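Local coordinates for protein methylenetetrahydrofolate--tRNA-(uracil-5-)-methyltransferase trmFO (Thermus thermophilus, PDB 3G5S) that uses methylenetetrahydrofolate and a bound FAD to form 5-methyluridine at position 54 of tRNA, at residues R72-A85 against L93-R107. Sequence-based numbering, arbitrary orientation.
Sequences RRAGSLVMEAADLA and LAVDREEFSGYITER
The Tyr-103 ring lies between two aliphatic groups: Leu-84 CD1 makes a CH-pi contact with one face, 3.9 Å from the ring centroid, and Arg-107 CG lies toward the rim of the opposite face. At its edge, OH donates to Glu-80 OE1 (2.9 Å), on the anti side, tilted out of the carboxylate plane. With CG anti to the backbone N (chi1 178°), the ring becomes a knob among Leu-77, Glu-80, Ala-81 and Leu-84. Replaced by an alanine, it would probably leave a gap and deprive Glu-80 of its hydroxyl partner, with only a long salt bridge to Arg-107 remaining across the contact. Phe-100 carries Ile-104 CD1 over one face and meets Val-78 CG1 at its edge, 3.8 Å from CZ. Small Ala-81 permits close approach, its CB 3.5 Å from Ile-104 CG1. Where helix 77-84 ends, Ala-85 O accepts a nearly straight bond from Asp-96 N (2.9 Å, 170°), and a water bridges Ala-81 O and Glu-99 O. Helices 77-84 and 97-107, their segment axes at 138°, are linked through strands 86-87 and 92-95 of a three-stranded antiparallel sheet; helix 11-22, starting within the predicted FAD-binding glycine-rich segment, meets Leu-77 and Arg-107 through Trp-18 and Phe-100 through Leu-11.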
loop_
_atom_site.group_PDB
_atom_site.type_symbol
_atom_site.label_atom_id
_atom_site.label_comp_id
_atom_site.label_asym_id
_atom_site.label_seq_id
_atom_site.Cartn_x
_atom_site.Cartn_y
_atom_site.Cartn_z
ATOM N N ARG A 72 -15.851 -6.453 -6.270
ATOM C CA ARG A 72 -17.054 -6.762 -7.036
ATOM C C ARG A 72 -18.225 -7.038 -6.108
ATOM O O ARG A 72 -19.335 -6.563 -6.341
ATOM C CB ARG A 72 -16.849 -7.968 -7.947
ATOM C CG ARG A 72 -15.936 -7.721 -9.123
ATOM C CD ARG A 72 -16.080 -8.830 -10.169
ATOM N NE ARG A 72 -15.142 -8.635 -11.265
ATOM C CZ ARG A 72 -13.917 -9.143 -11.309
ATOM N NH1 ARG A 72 -13.479 -9.935 -10.333
ATOM N NH2 ARG A 72 -13.133 -8.861 -12.338
ATOM N N ARG A 73 -17.991 -7.831 -5.069
ATOM C CA ARG A 73 -19.060 -8.158 -4.138
ATOM C C ARG A 73 -19.589 -6.890 -3.479
ATOM O O ARG A 73 -20.777 -6.799 -3.182
ATOM C CB ARG A 73 -18.578 -9.155 -3.081
ATOM C CG ARG A 73 -18.107 -10.504 -3.618
ATOM C CD ARG A 73 -19.242 -11.471 -3.875
ATOM N NE ARG A 73 -18.785 -12.764 -4.395
ATOM C CZ ARG A 73 -18.690 -13.881 -3.674
ATOM N NH1 ARG A 73 -19.005 -13.873 -2.387
ATOM N NH2 ARG A 73 -18.283 -15.011 -4.241
ATOM N N ALA A 74 -18.703 -5.920 -3.251
ATOM C CA ALA A 74 -19.089 -4.658 -2.633
ATOM C C ALA A 74 -19.830 -3.718 -3.584
ATOM O O ALA A 74 -20.390 -2.724 -3.143
ATOM C CB ALA A 74 -17.860 -3.957 -2.059
ATOM N N GLY A 75 -19.823 -4.011 -4.883
ATOM C CA GLY A 75 -20.441 -3.125 -5.859
ATOM C C GLY A 75 -19.577 -1.938 -6.267
ATOM O O GLY A 75 -20.083 -0.871 -6.608
ATOM N N SER A 76 -18.262 -2.120 -6.230
ATOM C CA SER A 76 -17.296 -1.090 -6.608
ATOM C C SER A 76 -17.501 -0.545 -8.024
ATOM O O SER A 76 -17.600 -1.312 -8.992
ATOM C CB SER A 76 -15.886 -1.690 -6.485
ATOM O OG SER A 76 -14.914 -0.979 -7.230
ATOM N N LEU A 77 -17.528 0.780 -8.142
ATOM C CA LEU A 77 -17.586 1.427 -9.443
ATOM C C LEU A 77 -16.320 1.164 -10.251
ATOM O O LEU A 77 -16.367 0.959 -11.466
ATOM C CB LEU A 77 -17.790 2.930 -9.265
ATOM C CG LEU A 77 -17.858 3.778 -10.534
ATOM C CD1 LEU A 77 -19.023 3.352 -11.408
ATOM C CD2 LEU A 77 -17.974 5.250 -10.159
ATOM N N VAL A 78 -15.177 1.201 -9.581
ATOM C CA VAL A 78 -13.913 0.905 -10.239
ATOM C C VAL A 78 -13.927 -0.505 -10.840
ATOM O O VAL A 78 -13.499 -0.693 -11.977
ATOM C CB VAL A 78 -12.722 1.130 -9.282
ATOM C CG1 VAL A 78 -11.457 0.445 -9.785
ATOM C CG2 VAL A 78 -12.489 2.633 -9.106
HETATM N N MSE A 79 -14.451 -1.484 -10.108
HETATM C CA MSE A 79 -14.523 -2.833 -10.671
HETATM C C MSE A 79 -15.531 -2.935 -11.821
HETATM O O MSE A 79 -15.281 -3.649 -12.784
HETATM C CB MSE A 79 -14.805 -3.879 -9.596
HETATM C CG MSE A 79 -13.654 -4.092 -8.630
HETATM SE SE MSE A 79 -11.973 -4.555 -9.492
HETATM C CE MSE A 79 -12.566 -6.185 -10.373
ATOM N N GLU A 80 -16.655 -2.225 -11.733
ATOM C CA GLU A 80 -17.602 -2.189 -12.847
ATOM C C GLU A 80 -16.911 -1.657 -14.092
ATOM O O GLU A 80 -17.013 -2.226 -15.182
ATOM C CB GLU A 80 -18.789 -1.284 -12.524
ATOM C CG GLU A 80 -19.741 -1.813 -11.484
ATOM C CD GLU A 80 -20.986 -0.946 -11.334
ATOM O OE1 GLU A 80 -21.152 0.025 -12.104
ATOM O OE2 GLU A 80 -21.790 -1.234 -10.431
ATOM N N ALA A 81 -16.218 -0.536 -13.922
ATOM C CA ALA A 81 -15.523 0.094 -15.027
ATOM C C ALA A 81 -14.474 -0.839 -15.604
ATOM O O ALA A 81 -14.313 -0.921 -16.819
ATOM C CB ALA A 81 -14.874 1.391 -14.562
ATOM N N ALA A 82 -13.742 -1.521 -14.733
ATOM C CA ALA A 82 -12.698 -2.425 -15.192
ATOM C C ALA A 82 -13.277 -3.612 -15.959
ATOM O O ALA A 82 -12.746 -4.019 -16.991
ATOM C CB ALA A 82 -11.873 -2.909 -14.021
ATOM N N ASP A 83 -14.367 -4.169 -15.446
ATOM C CA ASP A 83 -15.007 -5.310 -16.092
ATOM C C ASP A 83 -15.532 -4.940 -17.478
ATOM O O ASP A 83 -15.479 -5.747 -18.407
ATOM C CB ASP A 83 -16.121 -5.870 -15.203
ATOM C CG ASP A 83 -15.586 -6.666 -14.019
ATOM O OD1 ASP A 83 -14.484 -7.244 -14.124
ATOM O OD2 ASP A 83 -16.271 -6.738 -12.981
ATOM N N LEU A 84 -16.020 -3.709 -17.620
ATOM C CA LEU A 84 -16.538 -3.242 -18.898
ATOM C C LEU A 84 -15.439 -2.801 -19.868
ATOM O O LEU A 84 -15.638 -2.821 -21.083
ATOM C CB LEU A 84 -17.551 -2.114 -18.686
ATOM C CG LEU A 84 -18.840 -2.517 -17.964
ATOM C CD1 LEU A 84 -19.653 -1.292 -17.554
ATOM C CD2 LEU A 84 -19.676 -3.466 -18.819
ATOM N N ALA A 85 -14.289 -2.402 -19.328
ATOM C CA ALA A 85 -13.187 -1.890 -20.140
ATOM C C ALA A 85 -12.069 -2.916 -20.281
ATOM O O ALA A 85 -10.981 -2.600 -20.756
ATOM C CB ALA A 85 -12.643 -0.596 -19.531
ATOM N N LEU A 93 -6.003 -8.489 -14.752
ATOM C CA LEU A 93 -7.119 -7.641 -15.124
ATOM C C LEU A 93 -6.530 -6.318 -15.570
ATOM O O LEU A 93 -5.917 -5.612 -14.777
ATOM C CB LEU A 93 -8.035 -7.430 -13.922
ATOM C CG LEU A 93 -9.199 -6.458 -14.116
ATOM C CD1 LEU A 93 -10.129 -6.922 -15.231
ATOM C CD2 LEU A 93 -9.964 -6.283 -12.811
ATOM N N ALA A 94 -6.681 -6.005 -16.848
ATOM C CA ALA A 94 -6.178 -4.749 -17.385
ATOM C C ALA A 94 -7.292 -4.061 -18.152
ATOM O O ALA A 94 -8.249 -4.707 -18.593
ATOM C CB ALA A 94 -4.972 -4.990 -18.285
ATOM N N VAL A 95 -7.166 -2.748 -18.301
ATOM C CA VAL A 95 -8.246 -1.943 -18.840
ATOM C C VAL A 95 -7.810 -1.034 -19.975
ATOM O O VAL A 95 -6.656 -0.605 -20.055
ATOM C CB VAL A 95 -8.889 -1.062 -17.742
ATOM C CG1 VAL A 95 -9.396 -1.928 -16.603
ATOM C CG2 VAL A 95 -7.894 -0.014 -17.231
ATOM N N ASP A 96 -8.757 -0.746 -20.855
ATOM C CA ASP A 96 -8.628 0.376 -21.764
ATOM C C ASP A 96 -8.765 1.620 -20.890
ATOM O O ASP A 96 -9.819 1.855 -20.304
ATOM C CB ASP A 96 -9.731 0.310 -22.819
ATOM C CG ASP A 96 -9.664 1.449 -23.805
ATOM O OD1 ASP A 96 -9.777 2.621 -23.396
ATOM O OD2 ASP A 96 -9.519 1.176 -25.009
ATOM N N ARG A 97 -7.690 2.394 -20.769
ATOM C CA ARG A 97 -7.648 3.474 -19.783
ATOM C C ARG A 97 -8.741 4.522 -20.007
ATOM O O ARG A 97 -9.360 5.002 -19.058
ATOM C CB ARG A 97 -6.273 4.152 -19.780
ATOM C CG ARG A 97 -5.095 3.275 -19.351
ATOM C CD ARG A 97 -3.799 4.049 -19.579
ATOM N NE ARG A 97 -2.579 3.287 -19.322
ATOM C CZ ARG A 97 -1.994 2.489 -20.210
ATOM N NH1 ARG A 97 -2.532 2.322 -21.412
ATOM N NH2 ARG A 97 -0.876 1.849 -19.896
ATOM N N GLU A 98 -8.970 4.887 -21.263
ATOM C CA GLU A 98 -9.962 5.906 -21.580
ATOM C C GLU A 98 -11.393 5.419 -21.347
ATOM O O GLU A 98 -12.236 6.173 -20.872
ATOM C CB GLU A 98 -9.784 6.404 -23.020
ATOM C CG GLU A 98 -10.678 7.576 -23.403
ATOM C CD GLU A 98 -12.070 7.146 -23.836
ATOM O OE1 GLU A 98 -12.193 6.066 -24.453
ATOM O OE2 GLU A 98 -13.037 7.891 -23.566
ATOM N N GLU A 99 -11.675 4.163 -21.682
ATOM C CA GLU A 99 -13.004 3.615 -21.429
ATOM C C GLU A 99 -13.263 3.473 -19.931
ATOM O O GLU A 99 -14.380 3.683 -19.453
ATOM C CB GLU A 99 -13.168 2.259 -22.113
ATOM C CG GLU A 99 -13.346 2.337 -23.615
ATOM C CD GLU A 99 -13.267 0.976 -24.284
ATOM O OE1 GLU A 99 -13.326 -0.047 -23.566
ATOM O OE2 GLU A 99 -13.144 0.931 -25.526
ATOM N N PHE A 100 -12.217 3.117 -19.194
ATOM C CA PHE A 100 -12.284 2.991 -17.748
ATOM C C PHE A 100 -12.636 4.327 -17.096
ATOM O O PHE A 100 -13.636 4.437 -16.383
ATOM C CB PHE A 100 -10.940 2.450 -17.243
ATOM C CG PHE A 100 -10.797 2.400 -15.746
ATOM C CD1 PHE A 100 -10.152 3.423 -15.070
ATOM C CD2 PHE A 100 -11.251 1.309 -15.020
ATOM C CE1 PHE A 100 -9.994 3.379 -13.700
ATOM C CE2 PHE A 100 -11.092 1.259 -13.655
ATOM C CZ PHE A 100 -10.462 2.295 -12.991
ATOM N N SER A 101 -11.828 5.350 -17.353
ATOM C CA SER A 101 -12.055 6.635 -16.698
ATOM C C SER A 101 -13.307 7.316 -17.241
ATOM O O SER A 101 -13.979 8.052 -16.520
ATOM C CB SER A 101 -10.837 7.541 -16.839
ATOM O OG SER A 101 -10.721 8.010 -18.168
ATOM N N GLY A 102 -13.623 7.066 -18.508
ATOM C CA GLY A 102 -14.817 7.636 -19.104
ATOM C C GLY A 102 -16.084 7.155 -18.423
ATOM O O GLY A 102 -16.977 7.945 -18.116
ATOM N N TYR A 103 -16.164 5.849 -18.190
ATOM C CA TYR A 103 -17.325 5.259 -17.530
ATOM C C TYR A 103 -17.482 5.798 -16.112
ATOM O O TYR A 103 -18.579 6.173 -15.696
ATOM C CB TYR A 103 -17.205 3.729 -17.517
ATOM C CG TYR A 103 -18.331 3.002 -16.812
ATOM C CD1 TYR A 103 -19.491 2.652 -17.489
ATOM C CD2 TYR A 103 -18.226 2.648 -15.474
ATOM C CE1 TYR A 103 -20.516 1.979 -16.845
ATOM C CE2 TYR A 103 -19.244 1.973 -14.825
ATOM C CZ TYR A 103 -20.387 1.645 -15.513
ATOM O OH TYR A 103 -21.404 0.973 -14.870
ATOM N N ILE A 104 -16.384 5.830 -15.367
ATOM C CA ILE A 104 -16.412 6.325 -13.998
ATOM C C ILE A 104 -16.860 7.788 -13.954
ATOM O O ILE A 104 -17.694 8.176 -13.132
ATOM C CB ILE A 104 -15.033 6.144 -13.337
ATOM C CG1 ILE A 104 -14.746 4.646 -13.158
ATOM C CG2 ILE A 104 -14.967 6.870 -12.009
ATOM C CD1 ILE A 104 -13.329 4.330 -12.771
ATOM N N THR A 105 -16.307 8.591 -14.852
ATOM C CA THR A 105 -16.624 10.010 -14.903
ATOM C C THR A 105 -18.099 10.228 -15.239
ATOM O O THR A 105 -18.765 11.064 -14.635
ATOM C CB THR A 105 -15.734 10.736 -15.918
ATOM O OG1 THR A 105 -14.360 10.591 -15.535
ATOM C CG2 THR A 105 -16.089 12.212 -15.974
ATOM N N GLU A 106 -18.608 9.467 -16.203
ATOM C CA GLU A 106 -20.014 9.567 -16.583
ATOM C C GLU A 106 -20.960 9.161 -15.450
ATOM O O GLU A 106 -21.940 9.858 -15.176
ATOM C CB GLU A 106 -20.301 8.732 -17.833
ATOM C CG GLU A 106 -19.584 9.212 -19.085
ATOM C CD GLU A 106 -19.983 8.426 -20.322
ATOM O OE1 GLU A 106 -21.191 8.150 -20.491
ATOM O OE2 GLU A 106 -19.090 8.086 -21.129
ATOM N N ARG A 107 -20.673 8.041 -14.789
ATOM C CA ARG A 107 -21.562 7.555 -13.735
ATOM C C ARG A 107 -21.613 8.538 -12.569
ATOM O O ARG A 107 -22.677 8.813 -12.029
ATOM C CB ARG A 107 -21.152 6.162 -13.234
ATOM C CG ARG A 107 -21.346 5.012 -14.227
ATOM C CD ARG A 107 -22.765 4.904 -14.761
ATOM N NE ARG A 107 -23.793 4.798 -13.726
ATOM C CZ ARG A 107 -24.090 3.684 -13.061
ATOM N NH1 ARG A 107 -23.418 2.566 -13.293
ATOM N NH2 ARG A 107 -25.058 3.687 -12.154
HETATM O O HOH W 1 -15.607 1.030 -18.467
HETATM O O HOH W 2 -15.773 -0.233 -22.545
#